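Local structure of TT1561 protein (Thermus thermophilus, 1UF3) at residues 13-18 against 39-44; 154-159 against 185-190; 179-184 against 197-202. The protein is of unknown function, but belongs to the calcineurin-like metallophosphoesterases, binds calcium ions and is probably a phosphoesterase. One frame throughout, in Å; residues are numbered along the deposited sequence.

In the fold
Interaction 1 precedes the other two along the chain, whose segments alternate. Interaction 1 joins loops at the ends of two strands of one sheet, and interactions 2 and 3 join neighbouring strands of the other. Interactions 2 and 3 share strand 183-186, and Val-186 N probably donates to Val-202 O at 3.0 Å. Between the sheets, interaction 1 touches interaction 2, with Gly-40 O 3.2 Å from His-156 CD2; their centres lie about 13 Å apart. Interaction 3 sits about 24 Å from interaction 1, centre to centre, on the other side of the chain's middle. A bound calcium ion lies about 6 Å from the side chain of Met-43 in interaction 1.

Interaction 1: residues 13-18 against 39-44; sequences NPMGDL and IGNLMP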
loop_
_atom_site.group_PDB
_atom_site.type_symbol
_atom_site.label_atom_id
_atom_site.label_comp_id
_atom_site.label_asym_id
_atom_site.label_seq_id
_atom_site.Cartn_x
_atom_site.Cartn_y
_atom_site.Cartn_z
ATOM N N ASN A 13 -28.776 2.911 -16.641
ATOM C CA ASN A 13 -29.210 2.722 -18.014
ATOM C C ASN A 13 -28.176 2.834 -19.130
ATOM O O ASN A 13 -28.352 3.621 -20.045
ATOM C CB ASN A 13 -30.346 3.717 -18.282
ATOM C CG ASN A 13 -31.171 3.344 -19.487
ATOM O OD1 ASN A 13 -31.855 2.315 -19.490
ATOM N ND2 ASN A 13 -31.113 4.180 -20.525
ATOM N N PRO A 14 -27.080 2.058 -19.074
ATOM C CA PRO A 14 -26.076 2.140 -20.146
ATOM C C PRO A 14 -26.609 1.670 -21.528
ATOM O O PRO A 14 -26.044 2.008 -22.570
ATOM C CB PRO A 14 -24.939 1.253 -19.627
ATOM C CG PRO A 14 -25.661 0.249 -18.738
ATOM C CD PRO A 14 -26.640 1.141 -18.006
HETATM N N MSE A 15 -27.686 0.893 -21.517
HETATM C CA MSE A 15 -28.323 0.379 -22.728
HETATM C C MSE A 15 -27.392 -0.243 -23.781
HETATM O O MSE A 15 -27.467 0.093 -24.972
HETATM C CB MSE A 15 -29.175 1.486 -23.388
HETATM C CG MSE A 15 -30.516 1.779 -22.711
HETATM SE SE MSE A 15 -31.872 0.458 -22.988
HETATM C CE MSE A 15 -32.335 0.954 -24.821
ATOM N N GLY A 16 -26.515 -1.146 -23.346
ATOM C CA GLY A 16 -25.621 -1.821 -24.274
ATOM C C GLY A 16 -24.462 -1.037 -24.847
ATOM O O GLY A 16 -23.716 -1.562 -25.681
ATOM N N ASP A 17 -24.285 0.206 -24.407
ATOM C CA ASP A 17 -23.179 1.028 -24.897
ATOM C C ASP A 17 -21.875 0.570 -24.235
ATOM O O ASP A 17 -21.481 1.084 -23.181
ATOM C CB ASP A 17 -23.432 2.493 -24.564
ATOM C CG ASP A 17 -22.538 3.419 -25.338
ATOM O OD1 ASP A 17 -21.479 2.953 -25.800
ATOM O OD2 ASP A 17 -22.881 4.613 -25.480
ATOM N N LEU A 18 -21.199 -0.386 -24.865
ATOM C CA LEU A 18 -19.958 -0.936 -24.330
ATOM C C LEU A 18 -18.775 0.019 -24.346
ATOM O O LEU A 18 -17.855 -0.102 -23.524
ATOM C CB LEU A 18 -19.580 -2.209 -25.091
ATOM C CG LEU A 18 -20.663 -3.281 -25.042
ATOM C CD1 LEU A 18 -20.223 -4.478 -25.839
ATOM C CD2 LEU A 18 -20.944 -3.668 -23.601
ATOM N N ILE A 39 -27.146 0.698 -12.237
ATOM C CA ILE A 39 -28.571 0.458 -12.407
ATOM C C ILE A 39 -28.892 0.229 -13.884
ATOM O O ILE A 39 -28.371 0.941 -14.730
ATOM C CB ILE A 39 -29.395 1.691 -11.925
ATOM C CG1 ILE A 39 -29.001 2.088 -10.492
ATOM C CG2 ILE A 39 -30.866 1.356 -11.944
ATOM C CD1 ILE A 39 -29.428 1.074 -9.432
ATOM N N GLY A 40 -29.754 -0.745 -14.190
ATOM C CA GLY A 40 -30.101 -1.012 -15.585
ATOM C C GLY A 40 -30.856 0.155 -16.228
ATOM O O GLY A 40 -31.031 1.191 -15.594
ATOM N N ASN A 41 -31.306 0.020 -17.474
ATOM C CA ASN A 41 -31.132 -1.181 -18.294
ATOM C C ASN A 41 -29.676 -1.381 -18.661
ATOM O O ASN A 41 -29.036 -0.481 -19.194
ATOM C CB ASN A 41 -31.941 -1.062 -19.607
ATOM C CG ASN A 41 -33.410 -0.781 -19.372
ATOM O OD1 ASN A 41 -34.126 -1.586 -18.774
ATOM N ND2 ASN A 41 -33.873 0.373 -19.849
ATOM N N LEU A 42 -29.136 -2.560 -18.374
ATOM C CA LEU A 42 -27.753 -2.814 -18.749
ATOM C C LEU A 42 -27.714 -2.942 -20.272
ATOM O O LEU A 42 -26.823 -2.420 -20.932
ATOM C CB LEU A 42 -27.248 -4.131 -18.148
ATOM C CG LEU A 42 -26.870 -4.216 -16.660
ATOM C CD1 LEU A 42 -28.078 -3.953 -15.775
ATOM C CD2 LEU A 42 -26.307 -5.620 -16.391
HETATM N N MSE A 43 -28.716 -3.641 -20.799
HETATM C CA MSE A 43 -28.854 -3.948 -22.231
HETATM C C MSE A 43 -30.259 -3.632 -22.730
HETATM O O MSE A 43 -31.213 -3.619 -21.944
HETATM C CB MSE A 43 -28.672 -5.459 -22.446
HETATM C CG MSE A 43 -27.278 -5.991 -22.339
HETATM SE SE MSE A 43 -26.327 -5.477 -23.884
HETATM C CE MSE A 43 -24.587 -5.225 -23.054
ATOM N N PRO A 44 -30.412 -3.402 -24.047
ATOM C CA PRO A 44 -31.733 -3.120 -24.616
ATOM C C PRO A 44 -32.425 -4.478 -24.641
ATOM O O PRO A 44 -31.757 -5.514 -24.610
ATOM C CB PRO A 44 -31.418 -2.658 -26.039
ATOM C CG PRO A 44 -30.005 -2.182 -25.960
ATOM C CD PRO A 44 -29.357 -3.192 -25.047
#
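Asn-13 meets Asn-41 just after a cis peptide bond, the one joining Gly-40 to Asn-41, and a single oxygen takes up two donors of the second asparagine. Asn-13 OD1 accepts the backbone N of Asn-41 at 3.1 Å and, by a weak, bent bond, its ND2 at 2.8 Å. The two side chains lie side by side and point the same way, but their amide planes are turned 68° apart. Asn-13 swings its CG away from its own N (chi1 -162°), which brings OD1 over to the other loop. Asn-41 OD1 turns to the backbone N of Gln-73 instead.

The backbones are joined as well. Asn-13 N lies 2.8 Å from Ile-39 O, its main acceptor, and bonds weakly to Gly-40 O. Farther along, Met-15 N reaches Asn-41 O at 3.0 Å, while Gly-16 N makes a shorter bond of 2.7 Å to Leu-42 O. The bent selenomethionine chain of Met-15 runs beside Asn-41, its SE 3.7 Å from Asn-41 CB, and its CE ends on the ring of Pro-44. At the far end Met-43 tucks its SE under Gly-16 CA at 3.7 Å, where a side chain would crowd Pro-44.

Two loops closing successive parallel strands in this way are characteristic of the metallophosphoesterase fold, in which they usually carry metal-binding aspartate and histidine motifs; here asparagines probably take the places of two of those aspartates.

Interaction 2: residues 154-159 against 185-190; sequences LFHTMP and LVAGKG
Ala-187 lays its methyl group over one face of the His-156 ring, and this CH-pi contact is one of the tight spots between the two segments. Ala-187 CB stands 3.3 Å above the ring plane, displaced toward the rim, with CD2 of His-156 the nearest ring atom at 3.4 Å. The ring gets there because its CG points away from the backbone N (chi1 177°). Replacing this histidine by an alanine would probably strip the Ala-187 methyl of the flat surface it rests on and open a gap beside Pro-72.

Val-186 is packed as firmly on the opposite face of the sheet from Leu-154 and Leu-185. Its CG2 meets Met-158 CG at 3.7 Å, the two side chains crossing at about a right angle, and its CG1 lies 3.9 Å from Pro-159 CD. The parallel strands are joined by a nearly straight bond from Phe-155 N to Leu-185 O, 3.0 Å long.

At the backbone of Ala-187 the fit slackens: its N reaches His-156 O only at 3.3 Å, and a water donates both to that oxygen, at 2.6 Å, and to Ala-187 O. From Gly-188 onward the second segment turns aside, and Lys-189, exposed, touches Asp-206 instead.

The strands belong to a beta-alpha-beta unit: helix 170-179 covers Phe-155 and Pro-159 through Val-172, strand 35-39 packs against Leu-154 and Leu-185, and strand 199-203 flanks Val-186.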
loop_
_atom_site.group_PDB
_atom_site.type_symbol
_atom_site.label_atom_id
_atom_site.label_comp_id
_atom_site.label_asym_id
_atom_site.label_seq_id
_atom_site.Cartn_x
_atom_site.Cartn_y
_atom_site.Cartn_z
ATOM N N LEU A 154 -30.689 -0.299 -4.374
ATOM C CA LEU A 154 -30.562 -0.028 -5.809
ATOM C C LEU A 154 -31.911 -0.327 -6.448
ATOM O O LEU A 154 -32.431 -1.423 -6.325
ATOM C CB LEU A 154 -29.484 -0.909 -6.461
ATOM C CG LEU A 154 -28.078 -0.311 -6.521
ATOM C CD1 LEU A 154 -27.472 -0.307 -5.115
ATOM C CD2 LEU A 154 -27.209 -1.115 -7.492
ATOM N N PHE A 155 -32.505 0.657 -7.099
ATOM C CA PHE A 155 -33.796 0.439 -7.761
ATOM C C PHE A 155 -33.713 1.064 -9.140
ATOM O O PHE A 155 -32.920 1.986 -9.388
ATOM C CB PHE A 155 -34.960 1.180 -7.088
ATOM C CG PHE A 155 -35.251 0.770 -5.697
ATOM C CD1 PHE A 155 -35.224 1.729 -4.674
ATOM C CD2 PHE A 155 -35.685 -0.514 -5.415
ATOM C CE1 PHE A 155 -35.639 1.408 -3.403
ATOM C CE2 PHE A 155 -36.096 -0.847 -4.153
ATOM C CZ PHE A 155 -36.079 0.124 -3.132
ATOM N N HIS A 156 -34.552 0.581 -10.040
ATOM C CA HIS A 156 -34.570 1.215 -11.332
ATOM C C HIS A 156 -35.612 2.349 -11.222
ATOM O O HIS A 156 -35.358 3.485 -11.611
ATOM C CB HIS A 156 -34.976 0.252 -12.425
ATOM C CG HIS A 156 -35.074 0.915 -13.759
ATOM N ND1 HIS A 156 -36.217 1.561 -14.183
ATOM C CD2 HIS A 156 -34.132 1.151 -14.702
ATOM C CE1 HIS A 156 -35.970 2.168 -15.333
ATOM N NE2 HIS A 156 -34.711 1.935 -15.668
ATOM N N THR A 157 -36.759 2.008 -10.652
ATOM C CA THR A 157 -37.900 2.888 -10.469
ATOM C C THR A 157 -37.672 4.019 -9.462
ATOM O O THR A 157 -37.295 3.776 -8.320
ATOM C CB THR A 157 -39.094 2.036 -10.037
ATOM O OG1 THR A 157 -39.373 1.091 -11.076
ATOM C CG2 THR A 157 -40.337 2.892 -9.761
HETATM N N MSE A 158 -37.891 5.256 -9.898
HETATM C CA MSE A 158 -37.714 6.427 -9.037
HETATM C C MSE A 158 -38.839 6.598 -8.035
HETATM O O MSE A 158 -40.000 6.321 -8.336
HETATM C CB MSE A 158 -37.669 7.701 -9.867
HETATM C CG MSE A 158 -36.412 7.945 -10.614
HETATM SE SE MSE A 158 -36.287 9.845 -10.986
HETATM C CE MSE A 158 -36.364 10.495 -9.176
ATOM N N PRO A 159 -38.514 7.067 -6.823
ATOM C CA PRO A 159 -39.564 7.266 -5.821
ATOM C C PRO A 159 -40.243 8.622 -6.061
ATOM O O PRO A 159 -39.670 9.519 -6.675
ATOM C CB PRO A 159 -38.793 7.253 -4.509
ATOM C CG PRO A 159 -37.508 7.921 -4.903
ATOM C CD PRO A 159 -37.182 7.245 -6.218
ATOM N N LEU A 185 -30.005 4.509 -4.791
ATOM C CA LEU A 185 -29.586 4.888 -6.139
ATOM C C LEU A 185 -30.713 4.505 -7.114
ATOM O O LEU A 185 -31.256 3.395 -7.042
ATOM C CB LEU A 185 -28.289 4.156 -6.523
ATOM C CG LEU A 185 -26.969 4.779 -6.043
ATOM C CD1 LEU A 185 -25.814 3.807 -6.260
ATOM C CD2 LEU A 185 -26.702 6.064 -6.822
ATOM N N VAL A 186 -31.089 5.412 -8.010
ATOM C CA VAL A 186 -32.154 5.081 -8.974
ATOM C C VAL A 186 -31.753 5.481 -10.390
ATOM O O VAL A 186 -30.867 6.302 -10.600
ATOM C CB VAL A 186 -33.519 5.778 -8.612
ATOM C CG1 VAL A 186 -34.045 5.263 -7.283
ATOM C CG2 VAL A 186 -33.343 7.301 -8.582
ATOM N N ALA A 187 -32.397 4.875 -11.371
ATOM C CA ALA A 187 -32.108 5.192 -12.764
ATOM C C ALA A 187 -32.648 6.577 -13.133
ATOM O O ALA A 187 -33.661 7.021 -12.608
ATOM C CB ALA A 187 -32.746 4.135 -13.680
ATOM N N GLY A 188 -31.969 7.258 -14.039
ATOM C CA GLY A 188 -32.460 8.554 -14.461
ATOM C C GLY A 188 -31.425 9.378 -15.189
ATOM O O GLY A 188 -30.224 9.149 -15.037
ATOM N N LYS A 189 -31.899 10.339 -15.980
ATOM C CA LYS A 189 -31.021 11.230 -16.738
ATOM C C LYS A 189 -30.865 12.523 -15.950
ATOM O O LYS A 189 -31.817 12.996 -15.335
ATOM C CB LYS A 189 -31.610 11.513 -18.131
ATOM C CG LYS A 189 -31.626 10.287 -19.047
ATOM C CD LYS A 189 -32.246 10.584 -20.414
ATOM C CE LYS A 189 -33.749 10.804 -20.310
ATOM N NZ LYS A 189 -34.313 11.255 -21.607
ATOM N N GLY A 190 -29.656 13.076 -15.960
ATOM C CA GLY A 190 -29.374 14.295 -15.220
ATOM C C GLY A 190 -28.983 13.958 -13.792
ATOM O O GLY A 190 -29.851 13.612 -12.977
HETATM O O HOH W 1 -35.935 5.653 -12.848
#

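Interaction 3: residues 179-184 against 197-202; sequences HNPLLV and GASWVV
Neighbouring parallel strands of the second core sheet pair here, 183-186 with 199-203, and a serine closes the start of the pair. Ser-199 OG donates to Pro-181 O at 2.8 Å, in the carbonyl plane and on a lone pair. The hydroxyl is brought there by a first torsion of -50°, which sets OG beside its own backbone N, and it also receives a bond from a water. Next, Trp-200 N approaches Leu-182 O from above the carbonyl plane at 3.2 Å, while a second water donates to the same oxygen and to Ala-198 O. The pairing then tightens: Val-184 N bonds to Trp-200 O, and Val-184 O receives Val-202 N at 2.8 Å in an almost linear bond.

Side chains divide between the two faces of the sheet. Leu-183 and Trp-200 share one. There Leu-183 CD1 comes obliquely against the indole at CE3, 3.8 Å away, and touches Val-202 CG2 at 3.7 Å. That valine methyl in turn covers the middle of the indole, so leucine, valine and tryptophan form one continuous apolar patch. On the other face Val-184 CB rests 4.0 Å from Val-201 CG2.

The first face packs on Leu-215 of strand 211-216 in the other sheet, and the second is met by Ile-176 of helix 170-179, a layering of helix, sheet and sheet typical of the calcineurin-like metallophosphoesterase sandwich.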
loop_
_atom_site.group_PDB
_atom_site.type_symbol
_atom_site.label_atom_id
_atom_site.label_comp_id
_atom_site.label_asym_id
_atom_site.label_seq_id
_atom_site.Cartn_x
_atom_site.Cartn_y
_atom_site.Cartn_z
ATOM N N HIS A 179 -37.715 1.290 5.283
ATOM C CA HIS A 179 -36.376 0.755 5.541
ATOM C C HIS A 179 -35.326 1.777 5.956
ATOM O O HIS A 179 -34.256 1.414 6.456
ATOM C CB HIS A 179 -35.894 -0.007 4.308
ATOM C CG HIS A 179 -36.406 -1.411 4.239
ATOM N ND1 HIS A 179 -35.824 -2.449 4.945
ATOM C CD2 HIS A 179 -37.514 -1.925 3.654
ATOM C CE1 HIS A 179 -36.561 -3.536 4.804
ATOM N NE2 HIS A 179 -37.592 -3.246 4.028
ATOM N N ASN A 180 -35.624 3.052 5.734
ATOM C CA ASN A 180 -34.706 4.112 6.083
ATOM C C ASN A 180 -33.272 3.865 5.636
ATOM O O ASN A 180 -32.323 3.991 6.425
ATOM C CB ASN A 180 -34.766 4.348 7.589
ATOM C CG ASN A 180 -36.116 4.893 8.019
ATOM O OD1 ASN A 180 -36.499 6.006 7.632
ATOM N ND2 ASN A 180 -36.854 4.113 8.801
ATOM N N PRO A 181 -33.088 3.519 4.352
ATOM C CA PRO A 181 -31.725 3.280 3.883
ATOM C C PRO A 181 -30.926 4.544 3.918
ATOM O O PRO A 181 -31.476 5.647 3.845
ATOM C CB PRO A 181 -31.919 2.786 2.451
ATOM C CG PRO A 181 -33.246 3.459 2.038
ATOM C CD PRO A 181 -34.081 3.269 3.282
ATOM N N LEU A 182 -29.620 4.372 4.015
ATOM C CA LEU A 182 -28.687 5.457 4.030
ATOM C C LEU A 182 -28.558 6.086 2.649
ATOM O O LEU A 182 -28.489 7.309 2.522
ATOM C CB LEU A 182 -27.332 4.943 4.465
ATOM C CG LEU A 182 -26.239 5.988 4.430
ATOM C CD1 LEU A 182 -26.486 6.941 5.577
ATOM C CD2 LEU A 182 -24.860 5.320 4.580
ATOM N N LEU A 183 -28.476 5.243 1.623
ATOM C CA LEU A 183 -28.363 5.707 0.242
ATOM C C LEU A 183 -29.311 4.897 -0.631
ATOM O O LEU A 183 -29.533 3.709 -0.400
ATOM C CB LEU A 183 -26.927 5.567 -0.280
ATOM C CG LEU A 183 -26.726 5.524 -1.808
ATOM C CD1 LEU A 183 -27.039 6.908 -2.437
ATOM C CD2 LEU A 183 -25.304 5.105 -2.126
ATOM N N VAL A 184 -29.911 5.569 -1.605
ATOM C CA VAL A 184 -30.818 4.931 -2.547
ATOM C C VAL A 184 -30.360 5.432 -3.911
ATOM O O VAL A 184 -30.280 6.653 -4.150
ATOM C CB VAL A 184 -32.295 5.366 -2.332
ATOM C CG1 VAL A 184 -33.218 4.659 -3.364
ATOM C CG2 VAL A 184 -32.745 5.019 -0.931
ATOM N N GLY A 197 -36.524 12.045 3.837
ATOM C CA GLY A 197 -36.461 11.679 5.237
ATOM C C GLY A 197 -34.980 11.637 5.539
ATOM O O GLY A 197 -34.238 12.540 5.154
ATOM N N ALA A 198 -34.529 10.572 6.187
ATOM C CA ALA A 198 -33.112 10.448 6.505
ATOM C C ALA A 198 -32.333 9.742 5.385
ATOM O O ALA A 198 -31.128 9.512 5.520
ATOM C CB ALA A 198 -32.944 9.691 7.814
ATOM N N SER A 199 -33.014 9.420 4.280
ATOM C CA SER A 199 -32.383 8.717 3.148
ATOM C C SER A 199 -31.889 9.635 2.040
ATOM O O SER A 199 -32.614 10.516 1.599
ATOM C CB SER A 199 -33.358 7.723 2.506
ATOM O OG SER A 199 -33.992 6.872 3.444
ATOM N N TRP A 200 -30.657 9.416 1.590
ATOM C CA TRP A 200 -30.058 10.184 0.509
ATOM C C TRP A 200 -30.415 9.468 -0.806
ATOM O O TRP A 200 -29.985 8.337 -1.049
ATOM C CB TRP A 200 -28.542 10.240 0.686
ATOM C CG TRP A 200 -27.787 11.071 -0.335
ATOM C CD1 TRP A 200 -28.205 12.240 -0.916
ATOM C CD2 TRP A 200 -26.444 10.855 -0.804
ATOM N NE1 TRP A 200 -27.215 12.763 -1.699
ATOM C CE2 TRP A 200 -26.120 11.938 -1.652
ATOM C CE3 TRP A 200 -25.482 9.859 -0.581
ATOM C CZ2 TRP A 200 -24.883 12.056 -2.275
ATOM C CZ3 TRP A 200 -24.226 9.979 -1.208
ATOM C CH2 TRP A 200 -23.943 11.066 -2.040
ATOM N N VAL A 201 -31.227 10.108 -1.638
ATOM C CA VAL A 201 -31.624 9.514 -2.914
ATOM C C VAL A 201 -30.847 10.174 -4.032
ATOM O O VAL A 201 -30.901 11.399 -4.225
ATOM C CB VAL A 201 -33.118 9.672 -3.174
ATOM C CG1 VAL A 201 -33.486 9.024 -4.515
ATOM C CG2 VAL A 201 -33.896 9.052 -2.050
ATOM N N VAL A 202 -30.121 9.345 -4.768
ATOM C CA VAL A 202 -29.271 9.799 -5.848
ATOM C C VAL A 202 -29.638 9.241 -7.221
ATOM O O VAL A 202 -29.914 8.045 -7.377
ATOM C CB VAL A 202 -27.780 9.414 -5.578
ATOM C CG1 VAL A 202 -26.903 9.813 -6.782
ATOM C CG2 VAL A 202 -27.279 10.087 -4.267
HETATM O O HOH W 2 -36.380 7.582 4.733
HETATM O O HOH W 3 -28.820 9.003 4.466
#